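Local atomic coordinates of Sn-glycerol-3-phosphate ABC transporter substrate-binding protein UspB (Mycobacterium tuberculosis, PDB entry 4MFI), a protein that serves as the substrate-binding subunit of an ABC transporter and is specific for glycerophosphocholine. Residues A[115-120]-A[309-314]. Residues are numbered along the deposited sequence; the frame is centred on the assembly and turned at random.
Sequences TALDDL and LAIPAK
Leu117 lays its CD2 methyl against the end of Ile311, 3.7 Å from CD1, and the two side chains meet at a slant. Ile311 extends to that methyl because CG1 lies anti to its own carbonyl carbon (chi1 -57°). Both residues are buried: Leu117 also touches Val148 of strand 144-160, and Ile311 touches Ile327 of helix 317-330. Beside this apolar pair, the carbonyl of Ile311 takes two hydrogen bonds from Thr115. The backbone N of Thr115 approaches nearly head-on, 2.8 Å from Ile311 O. The hydroxyl OG1 of Thr115 lies 3.0 Å from the same Ile311 O, well above the carbonyl plane. Here the chain leaves strand 307-310 in one alpha/beta domain of the periplasmic-binding-protein fold, and the contact joins this exit to the turn leading into helix 118-124. OG1 can share the acceptor with its own backbone N because it sits beside that N. Thr115 OG1 also lies 3.1 Å from Pro312 O and packs on CA of Ala313. A water bridges the backbones, donating to Thr115 O at 2.8 Å and accepting from Ile311 N at 2.9 Å.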
ATOM      1  N   THR A 115      11.387  16.775  -6.822  1.00  9.90           N
ATOM      2  CA  THR A 115      12.784  16.549  -7.171  1.00 10.54           C
ATOM      3  C   THR A 115      13.035  15.081  -7.489  1.00 10.04           C
ATOM      4  O   THR A 115      12.666  14.204  -6.704  1.00 10.59           O
ATOM      5  CB  THR A 115      13.697  16.940  -5.990  1.00 12.93           C
ATOM      6  OG1 THR A 115      13.438  18.298  -5.614  1.00 13.96           O
ATOM      7  CG2 THR A 115      15.168  16.789  -6.356  1.00 13.62           C
ATOM      8  N   ALA A 116      13.654  14.806  -8.636  1.00 10.67           N
ATOM      9  CA  ALA A 116      14.179  13.471  -8.910  1.00  9.95           C
ATOM     10  C   ALA A 116      15.387  13.272  -7.999  1.00 11.08           C
ATOM     11  O   ALA A 116      16.312  14.090  -7.994  1.00 12.47           O
ATOM     12  CB  ALA A 116      14.572  13.332 -10.377  1.00 10.97           C
ATOM     13  N   LEU A 117      15.374  12.189  -7.227  1.00 11.56           N
ATOM     14  CA  LEU A 117      16.272  12.044  -6.077  1.00  9.88           C
ATOM     15  C   LEU A 117      17.599  11.343  -6.339  1.00 10.49           C
ATOM     16  O   LEU A 117      18.470  11.339  -5.469  1.00 11.50           O
ATOM     17  CB  LEU A 117      15.556  11.297  -4.947  1.00  9.33           C
ATOM     18  CG  LEU A 117      14.312  11.978  -4.382  1.00  9.17           C
ATOM     19  CD1 LEU A 117      13.652  11.114  -3.321  1.00 11.46           C
ATOM     20  CD2 LEU A 117      14.675  13.342  -3.817  1.00 11.87           C
ATOM     21  N   ASP A 118      17.765  10.751  -7.514  1.00 11.07           N
ATOM     22  CA  ASP A 118      18.899   9.850  -7.736  1.00 11.48           C
ATOM     23  C   ASP A 118      20.279  10.483  -7.574  1.00 13.87           C
ATOM     24  O   ASP A 118      21.171   9.887  -6.959  1.00 13.76           O
ATOM     25  CB  ASP A 118      18.768   9.185  -9.100  1.00 13.12           C
ATOM     26  CG  ASP A 118      17.430   8.515  -9.271  1.00 15.81           C
ATOM     27  OD1 ASP A 118      16.450   9.236  -9.555  1.00 15.63           O
ATOM     28  OD2 ASP A 118      17.345   7.279  -9.081  1.00 18.27           O
ATOM     29  N   ASP A 119      20.457  11.684  -8.110  1.00 14.34           N
ATOM     30  CA  ASP A 119      21.730  12.377  -7.960  1.00 15.81           C
ATOM     31  C   ASP A 119      22.000  12.676  -6.491  1.00 14.23           C
ATOM     32  O   ASP A 119      23.109  12.458  -6.000  1.00 15.08           O
ATOM     33  CB  ASP A 119      21.746  13.669  -8.780  1.00 20.66           C
ATOM     34  CG  ASP A 119      21.917  13.413 -10.265  1.00 28.12           C
ATOM     35  OD1 ASP A 119      22.260  12.269 -10.634  1.00 31.74           O
ATOM     36  OD2 ASP A 119      21.720  14.357 -11.061  1.00 31.78           O
ATOM     37  N   LEU A 120      20.980  13.157  -5.788  1.00 14.10           N
ATOM     38  CA  LEU A 120      21.101  13.420  -4.353  1.00 13.57           C
ATOM     39  C   LEU A 120      21.390  12.157  -3.535  1.00 13.28           C
ATOM     40  O   LEU A 120      22.186  12.206  -2.594  1.00 11.96           O
ATOM     41  CB  LEU A 120      19.866  14.156  -3.820  1.00 14.56           C
ATOM     42  CG  LEU A 120      19.725  15.633  -4.186  1.00 18.86           C
ATOM     43  CD1 LEU A 120      18.302  16.129  -3.951  1.00 19.50           C
ATOM     44  CD2 LEU A 120      20.701  16.464  -3.379  1.00 22.02           C
ATOM     45  N   LEU A 309       8.119   9.765   1.288  1.00  5.83           N
ATOM     46  CA  LEU A 309       8.547  11.139   1.521  1.00  6.56           C
ATOM     47  C   LEU A 309       9.213  11.716   0.278  1.00  6.74           C
ATOM     48  O   LEU A 309      10.125  11.098  -0.287  1.00  7.17           O
ATOM     49  CB  LEU A 309       9.523  11.193   2.700  1.00  7.13           C
ATOM     50  CG  LEU A 309       8.992  10.690   4.041  1.00  8.22           C
ATOM     51  CD1 LEU A 309      10.077  10.759   5.114  1.00 11.60           C
ATOM     52  CD2 LEU A 309       7.769  11.495   4.462  1.00 10.37           C
ATOM     53  N   ALA A 310       8.752  12.892  -0.145  1.00  6.24           N
ATOM     54  CA  ALA A 310       9.252  13.545  -1.355  1.00  5.93           C
ATOM     55  C   ALA A 310       9.788  14.942  -1.041  1.00  6.81           C
ATOM     56  O   ALA A 310       9.456  15.529  -0.010  1.00  7.56           O
ATOM     57  CB  ALA A 310       8.138  13.641  -2.395  1.00  7.05           C
ATOM     58  N   ILE A 311      10.599  15.472  -1.951  1.00  7.80           N
ATOM     59  CA  ILE A 311      11.202  16.792  -1.803  1.00  8.30           C
ATOM     60  C   ILE A 311      10.744  17.673  -2.961  1.00  8.33           C
ATOM     61  O   ILE A 311      11.041  17.382  -4.116  1.00 10.07           O
ATOM     62  CB  ILE A 311      12.746  16.691  -1.832  1.00  8.17           C
ATOM     63  CG1 ILE A 311      13.251  15.741  -0.742  1.00  8.93           C
ATOM     64  CG2 ILE A 311      13.397  18.069  -1.699  1.00 10.00           C
ATOM     65  CD1 ILE A 311      14.762  15.519  -0.796  1.00  9.51           C
ATOM     66  N   PRO A 312      10.011  18.756  -2.664  1.00  8.42           N
ATOM     67  CA  PRO A 312       9.568  19.651  -3.740  1.00  9.62           C
ATOM     68  C   PRO A 312      10.717  20.218  -4.577  1.00 11.36           C
ATOM     69  O   PRO A 312      11.809  20.500  -4.061  1.00 11.98           O
ATOM     70  CB  PRO A 312       8.860  20.774  -2.981  1.00 10.34           C
ATOM     71  CG  PRO A 312       8.330  20.087  -1.751  1.00 11.52           C
ATOM     72  CD  PRO A 312       9.438  19.138  -1.361  1.00 10.37           C
ATOM     73  N   ALA A 313      10.447  20.400  -5.867  1.00 10.89           N
ATOM     74  CA  ALA A 313      11.436  20.915  -6.806  1.00 12.21           C
ATOM     75  C   ALA A 313      11.824  22.365  -6.531  1.00 14.03           C
ATOM     76  O   ALA A 313      12.939  22.775  -6.857  1.00 16.18           O
ATOM     77  CB  ALA A 313      10.928  20.774  -8.237  1.00 14.05           C
ATOM     78  N   LYS A 314      10.917  23.148  -5.950  1.00 14.29           N
ATOM     79  CA  LYS A 314      11.183  24.581  -5.787  1.00 17.63           C
ATOM     80  C   LYS A 314      11.876  24.940  -4.466  1.00 18.71           C
ATOM     81  O   LYS A 314      11.572  25.955  -3.838  1.00 24.58           O
ATOM     82  CB  LYS A 314       9.919  25.415  -5.996  1.00 21.62           C
ATOM     83  CG  LYS A 314       8.851  25.245  -4.944  1.00 24.70           C
ATOM     84  CD  LYS A 314       7.924  26.451  -4.932  1.00 28.68           C
ATOM     85  CE  LYS A 314       7.439  26.793  -6.328  1.00 30.08           C
ATOM     86  NZ  LYS A 314       6.346  27.803  -6.315  1.00 31.21           N
TER
HETATM   87  O   HOH W   1      10.978  14.169  -4.469  1.00  9.59           O